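PDB 6F2P: paenibacillus xanthan lyase from Paenibacillus, which cleaves the polysaccharide xanthan by an eliminative lyase reaction, probably at the mannose-glucuronate linkage of its side chains. Local coordinates for residues 602-607 with 613-618; 530-533 with 539-542; 428-433 with 597-602; 549-552 with 557-560. All blocks are in the same frame, centred on the assembly; numbering follows the deposited sequence.

Contact 1 (602-607 with 613-618); sequences LWFDHG and GSYSYV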
loop_
_atom_site.group_PDB
_atom_site.type_symbol
_atom_site.label_atom_id
_atom_site.label_comp_id
_atom_site.label_asym_id
_atom_site.label_seq_id
_atom_site.Cartn_x
_atom_site.Cartn_y
_atom_site.Cartn_z
ATOM N N LEU A 602 8.190 10.616 25.985
ATOM C CA LEU A 602 7.294 9.721 26.715
ATOM C C LEU A 602 7.339 8.342 26.064
ATOM O O LEU A 602 7.288 8.242 24.838
ATOM C CB LEU A 602 5.865 10.264 26.687
ATOM C CG LEU A 602 5.644 11.722 27.110
ATOM C CD1 LEU A 602 4.206 12.142 26.882
ATOM C CD2 LEU A 602 6.023 11.942 28.561
ATOM N N TRP A 603 7.440 7.279 26.863
ATOM C CA TRP A 603 7.467 5.935 26.284
ATOM C C TRP A 603 7.026 4.787 27.203
ATOM O O TRP A 603 6.826 4.965 28.400
ATOM C CB TRP A 603 8.837 5.635 25.672
ATOM C CG TRP A 603 9.954 5.375 26.656
ATOM C CD1 TRP A 603 10.490 4.163 26.983
ATOM C CD2 TRP A 603 10.691 6.352 27.408
ATOM N NE1 TRP A 603 11.504 4.322 27.897
ATOM C CE2 TRP A 603 11.646 5.656 28.174
ATOM C CE3 TRP A 603 10.635 7.748 27.508
ATOM C CZ2 TRP A 603 12.535 6.308 29.030
ATOM C CZ3 TRP A 603 11.515 8.391 28.366
ATOM C CH2 TRP A 603 12.454 7.670 29.110
ATOM N N PHE A 604 6.853 3.612 26.605
ATOM C CA PHE A 604 6.539 2.395 27.337
ATOM C C PHE A 604 7.769 1.511 27.404
ATOM O O PHE A 604 8.545 1.426 26.442
ATOM C CB PHE A 604 5.440 1.593 26.636
ATOM C CG PHE A 604 4.139 2.329 26.472
ATOM C CD1 PHE A 604 3.417 2.752 27.576
ATOM C CD2 PHE A 604 3.613 2.556 25.209
ATOM C CE1 PHE A 604 2.209 3.414 27.420
ATOM C CE2 PHE A 604 2.395 3.214 25.047
ATOM C CZ PHE A 604 1.698 3.645 26.154
ATOM N N ASP A 605 7.934 0.828 28.530
ATOM C CA ASP A 605 8.995 -0.152 28.659
ATOM C C ASP A 605 8.375 -1.522 28.824
ATOM O O ASP A 605 7.814 -1.828 29.871
ATOM C CB ASP A 605 9.886 0.177 29.859
ATOM C CG ASP A 605 11.115 -0.730 29.957
ATOM O OD1 ASP A 605 11.099 -1.884 29.447
ATOM O OD2 ASP A 605 12.110 -0.279 30.560
ATOM N N HIS A 606 8.496 -2.348 27.789
ATOM C CA HIS A 606 7.969 -3.711 27.809
ATOM C C HIS A 606 8.921 -4.696 28.471
ATOM O O HIS A 606 8.637 -5.896 28.525
ATOM C CB HIS A 606 7.664 -4.187 26.388
ATOM C CG HIS A 606 6.859 -3.212 25.590
ATOM N ND1 HIS A 606 5.499 -3.057 25.755
ATOM C CD2 HIS A 606 7.224 -2.330 24.628
ATOM C CE1 HIS A 606 5.060 -2.125 24.926
ATOM N NE2 HIS A 606 6.089 -1.666 24.235
ATOM N N GLY A 607 10.054 -4.192 28.957
ATOM C CA GLY A 607 11.057 -5.031 29.588
ATOM C C GLY A 607 11.882 -5.865 28.622
ATOM O O GLY A 607 11.776 -5.732 27.404
ATOM N N GLY A 613 4.056 -8.760 24.636
ATOM C CA GLY A 613 3.814 -7.425 25.163
ATOM C C GLY A 613 2.796 -6.653 24.340
ATOM O O GLY A 613 2.402 -7.077 23.247
ATOM N N SER A 614 2.358 -5.515 24.861
ATOM C CA SER A 614 1.318 -4.746 24.197
ATOM C C SER A 614 1.326 -3.308 24.674
ATOM O O SER A 614 1.945 -2.983 25.687
ATOM C CB SER A 614 -0.063 -5.369 24.463
ATOM O OG SER A 614 -0.550 -5.088 25.769
ATOM N N TYR A 615 0.639 -2.445 23.939
ATOM C CA TYR A 615 0.433 -1.077 24.379
ATOM C C TYR A 615 -0.853 -0.569 23.765
ATOM O O TYR A 615 -1.362 -1.138 22.794
ATOM C CB TYR A 615 1.609 -0.168 23.980
ATOM C CG TYR A 615 1.827 -0.031 22.480
ATOM C CD1 TYR A 615 1.028 0.812 21.713
ATOM C CD2 TYR A 615 2.845 -0.735 21.837
ATOM C CE1 TYR A 615 1.213 0.929 20.353
ATOM C CE2 TYR A 615 3.046 -0.616 20.470
ATOM C CZ TYR A 615 2.223 0.215 19.733
ATOM O OH TYR A 615 2.405 0.339 18.373
ATOM N N SER A 616 -1.368 0.509 24.338
ATOM C CA SER A 616 -2.445 1.262 23.728
ATOM C C SER A 616 -2.362 2.686 24.239
ATOM O O SER A 616 -2.073 2.912 25.413
ATOM C CB SER A 616 -3.804 0.651 24.065
ATOM O OG SER A 616 -4.087 0.768 25.445
ATOM N N TYR A 617 -2.578 3.643 23.344
ATOM C CA TYR A 617 -2.680 5.050 23.717
ATOM C C TYR A 617 -3.431 5.797 22.628
ATOM O O TYR A 617 -3.590 5.283 21.513
ATOM C CB TYR A 617 -1.298 5.677 23.967
ATOM C CG TYR A 617 -0.357 5.688 22.776
ATOM C CD1 TYR A 617 0.389 4.564 22.448
ATOM C CD2 TYR A 617 -0.187 6.835 22.004
ATOM C CE1 TYR A 617 1.261 4.569 21.366
ATOM C CE2 TYR A 617 0.688 6.852 20.922
ATOM C CZ TYR A 617 1.404 5.713 20.609
ATOM O OH TYR A 617 2.269 5.707 19.537
ATOM N N VAL A 618 -3.890 7.001 22.954
ATOM C CA VAL A 618 -4.704 7.786 22.040
ATOM C C VAL A 618 -4.131 9.180 21.947
ATOM O O VAL A 618 -4.003 9.861 22.961
ATOM C CB VAL A 618 -6.150 7.931 22.557
ATOM C CG1 VAL A 618 -6.926 8.886 21.680
ATOM C CG2 VAL A 618 -6.839 6.578 22.641
HETATM O O HOH W 1 3.990 -5.025 27.633
#
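The ring of F604 overlaps Y615 and Y617, which project from the facing strand. Its CE2 lies 3.5 Å from Y617 CD1, and that carbon meets the F604 ring at its edge, near the ring plane. The two rings are oblique, with planes 53° apart. F604 CD2 also presses on Y615 CB at 3.6 Å. The side chains of F604 and Y615 cross at about a right angle. F604 CG stands opposite the carbonyl carbon (chi1 -60°), which sends the ring across to the other strand. The Y615 ring instead turns off, and its OH bonds K484 NZ.

H606 makes the polar part. Its CE1 edge faces S614 O at 3.3 Å. Water 1 lies in the ring plane, 3.1 Å from H606 ND1, and accepts from S614 N at 3.3 Å. H606 NE2 bonds T510 OG1, so both ring nitrogens have partners.

With an alanine at F604, a gap would probably open between the strands, and Y615 CB and Y617 CD1 would lose their apolar neighbour.

The strand axes are 8.0 Å apart and nearly antiparallel, but the strands belong to different sheets of the super-sandwich domain. The chemistry is that of sheet-to-sheet packing: aromatic carbon fills the middle, and a water-bridged histidine joins the ends next to the connecting loop.

Contact 2 (530-533 with 539-542); sequences TAKP and SETM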
loop_
_atom_site.group_PDB
_atom_site.type_symbol
_atom_site.label_atom_id
_atom_site.label_comp_id
_atom_site.label_asym_id
_atom_site.label_seq_id
_atom_site.Cartn_x
_atom_site.Cartn_y
_atom_site.Cartn_z
ATOM N N THR A 530 -2.451 16.905 37.151
ATOM C CA THR A 530 -1.480 17.489 38.073
ATOM C C THR A 530 -0.190 17.890 37.350
ATOM O O THR A 530 0.424 17.071 36.667
ATOM C CB THR A 530 -1.170 16.518 39.236
ATOM O OG1 THR A 530 -2.375 16.252 39.973
ATOM C CG2 THR A 530 -0.115 17.104 40.174
ATOM N N ALA A 531 0.199 19.157 37.495
ATOM C CA ALA A 531 1.416 19.683 36.869
ATOM C C ALA A 531 2.682 19.001 37.379
ATOM O O ALA A 531 2.865 18.834 38.581
ATOM C CB ALA A 531 1.517 21.201 37.076
ATOM N N LYS A 532 3.556 18.609 36.461
ATOM C CA LYS A 532 4.857 18.072 36.829
ATOM C C LYS A 532 5.887 19.201 36.843
ATOM O O LYS A 532 5.637 20.275 36.295
ATOM C CB LYS A 532 5.276 17.002 35.825
ATOM C CG LYS A 532 4.461 15.731 35.883
ATOM C CD LYS A 532 4.755 14.919 37.130
ATOM C CE LYS A 532 4.101 13.550 37.038
ATOM N NZ LYS A 532 4.214 12.771 38.294
ATOM N N PRO A 533 7.045 18.973 37.482
ATOM C CA PRO A 533 8.145 19.948 37.431
ATOM C C PRO A 533 8.539 20.279 35.990
ATOM O O PRO A 533 8.667 19.361 35.182
ATOM C CB PRO A 533 9.292 19.203 38.121
ATOM C CG PRO A 533 8.626 18.267 39.046
ATOM C CD PRO A 533 7.349 17.846 38.383
ATOM N N SER A 539 12.779 13.490 35.203
ATOM C CA SER A 539 12.729 12.100 34.782
ATOM C C SER A 539 11.987 11.243 35.811
ATOM O O SER A 539 12.334 11.237 37.000
ATOM C CB SER A 539 14.142 11.570 34.579
ATOM O OG SER A 539 14.124 10.222 34.156
ATOM N N GLU A 540 10.970 10.521 35.343
ATOM C CA GLU A 540 10.117 9.703 36.198
ATOM C C GLU A 540 9.637 8.472 35.449
ATOM O O GLU A 540 9.484 8.512 34.232
ATOM C CB GLU A 540 8.870 10.487 36.611
ATOM C CG GLU A 540 9.099 11.704 37.492
ATOM C CD GLU A 540 7.785 12.297 37.967
ATOM O OE1 GLU A 540 7.794 13.337 38.665
ATOM O OE2 GLU A 540 6.733 11.711 37.633
ATOM N N THR A 541 9.393 7.385 36.177
ATOM C CA THR A 541 8.573 6.294 35.660
ATOM C C THR A 541 7.174 6.429 36.254
ATOM O O THR A 541 6.938 6.008 37.382
ATOM C CB THR A 541 9.152 4.921 36.010
ATOM O OG1 THR A 541 10.440 4.780 35.407
ATOM C CG2 THR A 541 8.279 3.845 35.470
ATOM N N MET A 542 6.262 7.033 35.493
ATOM C CA MET A 542 4.934 7.418 35.985
ATOM C C MET A 542 3.872 6.324 35.859
ATOM O O MET A 542 3.343 6.094 34.768
ATOM C CB MET A 542 4.441 8.640 35.221
ATOM C CG MET A 542 5.427 9.760 35.149
ATOM S SD MET A 542 4.798 11.100 34.122
ATOM C CE MET A 542 4.909 10.351 32.486
#
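K532 and E540 reach toward each other from opposite directions and form a salt bridge. K532 NZ donates to E540 OE2 at 2.8 Å. The ammonium uses the syn lone pair of OE2, on the side of the other oxygen. E540 OE1 has a partner of its own, a weak hydrogen bond from W538 NE1. Both carboxylate oxygens are therefore engaged, each by a different group.

The lysine chain bends once, at chi2 (-71°), and is extended from there to NZ. The glutamate chain is extended beyond CG. M542 runs past K532 in the reverse direction, and its SD lies 3.9 Å from K532 CE. The sulfur thus meets the methylene next to the charge. K532 also touches V527 and W538.

The backbones have other partners. K532 pairs with L525, while E540 and M542 pair with G571 and V569. M542 O also accepts from T545 OG1.

Strands 530-531 and 539-543 each end a different sheet, so this bridge ties two sheet edges together. Both charged residues are only partly exposed. The close pairing would probably keep the lysine protonated and the glutamate ionised, each balancing the other's charge beside the buried methionine.

Contact 3 (428-433 with 597-602); sequences ATVDNY and RNFMTL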
loop_
_atom_site.group_PDB
_atom_site.type_symbol
_atom_site.label_atom_id
_atom_site.label_comp_id
_atom_site.label_asym_id
_atom_site.label_seq_id
_atom_site.Cartn_x
_atom_site.Cartn_y
_atom_site.Cartn_z
ATOM N N ALA A 428 19.277 16.841 14.461
ATOM C CA ALA A 428 20.659 16.779 14.935
ATOM C C ALA A 428 20.742 16.722 16.454
ATOM O O ALA A 428 21.832 16.586 17.011
ATOM C CB ALA A 428 21.473 17.954 14.394
ATOM N N THR A 429 19.590 16.816 17.115
ATOM C CA THR A 429 19.536 16.822 18.579
ATOM C C THR A 429 18.684 15.701 19.171
ATOM O O THR A 429 18.986 15.218 20.260
ATOM C CB THR A 429 18.990 18.152 19.119
ATOM O OG1 THR A 429 17.808 18.503 18.391
ATOM C CG2 THR A 429 20.016 19.265 18.972
ATOM N N VAL A 430 17.619 15.304 18.467
ATOM C CA VAL A 430 16.690 14.284 18.967
ATOM C C VAL A 430 17.389 12.948 19.246
ATOM O O VAL A 430 18.385 12.609 18.608
ATOM C CB VAL A 430 15.500 14.055 17.988
ATOM C CG1 VAL A 430 15.957 13.312 16.741
ATOM C CG2 VAL A 430 14.378 13.284 18.664
ATOM N N ASP A 431 16.883 12.200 20.219
ATOM C CA ASP A 431 17.394 10.861 20.459
ATOM C C ASP A 431 16.855 9.917 19.377
ATOM O O ASP A 431 15.707 9.458 19.453
ATOM C CB ASP A 431 16.994 10.372 21.850
ATOM C CG ASP A 431 17.551 8.997 22.162
ATOM O OD1 ASP A 431 18.179 8.391 21.258
ATOM O OD2 ASP A 431 17.353 8.514 23.306
ATOM N N ASN A 432 17.686 9.627 18.379
ATOM C CA ASN A 432 17.281 8.775 17.261
ATOM C C ASN A 432 17.080 7.311 17.635
ATOM O O ASN A 432 16.707 6.497 16.789
ATOM C CB ASN A 432 18.273 8.883 16.098
ATOM C CG ASN A 432 18.110 10.166 15.317
ATOM O OD1 ASN A 432 18.834 11.135 15.536
ATOM N ND2 ASN A 432 17.146 10.184 14.403
ATOM N N TYR A 433 17.331 6.977 18.897
ATOM C CA TYR A 433 17.026 5.638 19.391
ATOM C C TYR A 433 15.577 5.561 19.879
ATOM O O TYR A 433 15.043 4.473 20.110
ATOM C CB TYR A 433 17.986 5.237 20.509
ATOM C CG TYR A 433 19.439 5.155 20.085
ATOM C CD1 TYR A 433 19.899 4.107 19.297
ATOM C CD2 TYR A 433 20.358 6.114 20.493
ATOM C CE1 TYR A 433 21.227 4.029 18.914
ATOM C CE2 TYR A 433 21.684 6.044 20.118
ATOM C CZ TYR A 433 22.119 5.002 19.329
ATOM O OH TYR A 433 23.450 4.934 18.953
ATOM N N ARG A 597 19.024 21.480 21.794
ATOM C CA ARG A 597 17.570 21.597 21.775
ATOM C C ARG A 597 16.931 20.805 22.914
ATOM O O ARG A 597 17.519 19.839 23.418
ATOM C CB ARG A 597 17.033 21.132 20.426
ATOM C CG ARG A 597 17.437 22.032 19.285
ATOM C CD ARG A 597 16.894 23.420 19.538
ATOM N NE ARG A 597 17.100 24.311 18.406
ATOM C CZ ARG A 597 18.080 25.205 18.325
ATOM N NH1 ARG A 597 18.953 25.330 19.322
ATOM N NH2 ARG A 597 18.181 25.977 17.246
ATOM N N ASN A 598 15.732 21.219 23.316
ATOM C CA ASN A 598 15.025 20.593 24.439
ATOM C C ASN A 598 13.917 19.650 23.999
ATOM O O ASN A 598 13.190 19.938 23.050
ATOM C CB ASN A 598 14.448 21.662 25.362
ATOM C CG ASN A 598 15.500 22.646 25.834
ATOM O OD1 ASN A 598 16.582 22.248 26.281
ATOM N ND2 ASN A 598 15.198 23.943 25.714
ATOM N N PHE A 599 13.789 18.525 24.695
ATOM C CA PHE A 599 12.833 17.492 24.302
ATOM C C PHE A 599 12.027 16.922 25.467
ATOM O O PHE A 599 12.540 16.757 26.576
ATOM C CB PHE A 599 13.548 16.337 23.593
ATOM C CG PHE A 599 14.079 16.684 22.233
ATOM C CD1 PHE A 599 15.326 17.278 22.086
ATOM C CD2 PHE A 599 13.340 16.394 21.094
ATOM C CE1 PHE A 599 15.822 17.593 20.821
ATOM C CE2 PHE A 599 13.829 16.703 19.826
ATOM C CZ PHE A 599 15.072 17.305 19.691
ATOM N N MET A 600 10.761 16.617 25.193
ATOM C CA MET A 600 9.919 15.849 26.102
ATOM C C MET A 600 9.688 14.470 25.512
ATOM O O MET A 600 9.052 14.332 24.470
ATOM C CB MET A 600 8.568 16.532 26.310
ATOM C CG MET A 600 7.570 15.663 27.070
ATOM S SD MET A 600 8.172 15.221 28.722
ATOM C CE MET A 600 8.173 16.841 29.489
ATOM N N THR A 601 10.202 13.450 26.181
ATOM C CA THR A 601 10.113 12.085 25.684
ATOM C C THR A 601 9.216 11.228 26.577
ATOM O O THR A 601 9.444 11.134 27.786
ATOM C CB THR A 601 11.508 11.462 25.629
ATOM O OG1 THR A 601 12.409 12.392 25.029
ATOM C CG2 THR A 601 11.500 10.187 24.812
ATOM N N LEU A 602 8.190 10.616 25.985
ATOM C CA LEU A 602 7.294 9.721 26.715
ATOM C C LEU A 602 7.339 8.342 26.064
ATOM O O LEU A 602 7.288 8.242 24.838
ATOM C CB LEU A 602 5.865 10.264 26.687
ATOM C CG LEU A 602 5.644 11.722 27.110
ATOM C CD1 LEU A 602 4.206 12.142 26.882
ATOM C CD2 LEU A 602 6.023 11.942 28.561
#
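T429 OG1 is gripped by two backbone carbonyls one helical turn back, H425 O and F426 O. The same oxygen faces the second segment. It lies in the plane of the F599 ring, at its edge, 3.3 Å from F599 CZ. It also rests 3.4 Å from R597 CB. These two are van der Waals contacts. The hydroxyl sits between the backbone N and the carbonyl carbon (chi1 47°), where it can serve the helix and still meet the ring.

V430 comes over a face of F599 instead. Its CA stands 4.0 Å from the ring centroid and 30° off the normal, a CH-pi contact. V430 CB adds apolar packing, 3.6 Å from F599 CE2. One ring is thus met at its edge by the threonine and over a face by the valine.

The end of R597 leads away and forms a salt bridge with D424. T429 O accepts from R576 NE, on the neighbouring strand 566-578. Beyond V430, D431 OD1 accepts from Y433 N at 2.9 Å and closes an Asx turn.

The arrangement is a short helix end and its following loop laid over strand 595-607, in an antiparallel sheet of the polysaccharide lyase family 8 super-sandwich domain.

Contact 4 (549-552 with 557-560); sequences HLAG and SDIG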
loop_
_atom_site.group_PDB
_atom_site.type_symbol
_atom_site.label_atom_id
_atom_site.label_comp_id
_atom_site.label_asym_id
_atom_site.label_seq_id
_atom_site.Cartn_x
_atom_site.Cartn_y
_atom_site.Cartn_z
ATOM N N HIS A 549 -1.140 15.984 29.413
ATOM C CA HIS A 549 -1.260 17.140 28.541
ATOM C C HIS A 549 0.079 17.868 28.476
ATOM O O HIS A 549 0.644 18.236 29.504
ATOM C CB HIS A 549 -2.360 18.081 29.024
ATOM C CG HIS A 549 -2.527 19.302 28.175
ATOM N ND1 HIS A 549 -1.703 20.403 28.283
ATOM C CD2 HIS A 549 -3.420 19.598 27.199
ATOM C CE1 HIS A 549 -2.082 21.321 27.414
ATOM N NE2 HIS A 549 -3.122 20.859 26.744
ATOM N N LEU A 550 0.584 18.054 27.260
ATOM C CA LEU A 550 1.821 18.780 27.028
ATOM C C LEU A 550 1.501 20.046 26.255
ATOM O O LEU A 550 0.986 19.974 25.138
ATOM C CB LEU A 550 2.806 17.929 26.226
ATOM C CG LEU A 550 4.035 18.723 25.765
ATOM C CD1 LEU A 550 4.760 19.291 26.966
ATOM C CD2 LEU A 550 4.987 17.888 24.910
ATOM N N ALA A 551 1.803 21.204 26.837
ATOM C CA ALA A 551 1.414 22.470 26.224
ATOM C C ALA A 551 2.325 22.813 25.051
ATOM O O ALA A 551 3.532 22.589 25.103
ATOM C CB ALA A 551 1.405 23.590 27.257
ATOM N N GLY A 552 1.739 23.344 23.983
ATOM C CA GLY A 552 2.498 23.639 22.784
ATOM C C GLY A 552 3.226 24.961 22.876
ATOM O O GLY A 552 2.757 25.887 23.541
ATOM N N SER A 557 -0.809 24.109 19.263
ATOM C CA SER A 557 0.093 22.955 19.279
ATOM C C SER A 557 0.144 22.135 20.580
ATOM O O SER A 557 1.091 21.380 20.791
ATOM C CB SER A 557 1.505 23.374 18.856
ATOM O OG SER A 557 1.997 24.386 19.710
ATOM N N ASP A 558 -0.861 22.274 21.442
ATOM C CA ASP A 558 -1.009 21.374 22.591
ATOM C C ASP A 558 -1.123 19.945 22.079
ATOM O O ASP A 558 -1.628 19.725 20.983
ATOM C CB ASP A 558 -2.295 21.680 23.357
ATOM C CG ASP A 558 -2.191 22.899 24.243
ATOM O OD1 ASP A 558 -1.272 23.726 24.052
ATOM O OD2 ASP A 558 -3.059 23.028 25.135
ATOM N N ILE A 559 -0.660 18.974 22.859
ATOM C CA ILE A 559 -0.930 17.570 22.546
ATOM C C ILE A 559 -1.439 16.811 23.778
ATOM O O ILE A 559 -0.874 16.920 24.868
ATOM C CB ILE A 559 0.298 16.848 21.958
ATOM C CG1 ILE A 559 0.946 17.700 20.860
ATOM C CG2 ILE A 559 -0.099 15.465 21.431
ATOM C CD1 ILE A 559 2.227 17.122 20.314
ATOM N N GLY A 560 -2.527 16.063 23.604
ATOM C CA GLY A 560 -3.079 15.254 24.672
ATOM C C GLY A 560 -2.734 13.794 24.453
ATOM O O GLY A 560 -2.519 13.375 23.320
HETATM O O HOH W 2 2.764 20.225 22.657
#
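L550 and I559 form an antiparallel hydrogen-bonded pair, the tight part of this beta hairpin. L550 N donates to I559 O and I559 N donates to L550 O, each at 3.0 Å and nearly straight. Their side chains share one face of the sheet, where both are buried and touch R515. H549 and G560 follow as the non-hydrogen-bonded pair.

Toward the turn the regular ladder stops, and A551, G552 and D558 are partly exposed. Water 2 donates to L550 O at 3.1 Å and to S557 O at 2.8 Å, bridging where the ladder has ended. D558 takes over there with both oxygens. G552 N points at OD1 over 3.0 Å, almost straight (174°), from above the carboxylate plane. OD2 lies at the edge of the H549 ring, 2.7 Å from NE2, in a bent, weak bond (127°). Ring and carboxylate planes are 83° apart. H549 NE2 also bonds K623 O weakly.

With an alanine at D558, G552 N and H549 NE2 would probably both lose this acceptor, and the turn would be held less firmly to the strand.

The carboxylate thus joins the turn backbone to a buried imidazole. Its charge would probably favour a protonated H549.

Overall arrangement
All four contacts lie in the super-sandwich domain. Contact 3 opens first, at 428-433, and closes only when the chain returns at 597-602, a long loop rich in strands. It ties helix 426-429 and the loop after it to the five-stranded sheet. Contacts 2 and 4 fall within that long loop, one after the other. Each spans a short turn, and strand 539-543 leads into strand 545-550. Contact 1 follows contact 3 along the same strand, sharing L602, and closes the short loop to 613-618. None cross. Contacts 1 and 2 each join the five-stranded to the nine-stranded sheet. Contact 4 stays in the nine-stranded sheet, but its L550 CD2 meets M600 CG of contact 3 at 4.0 Å.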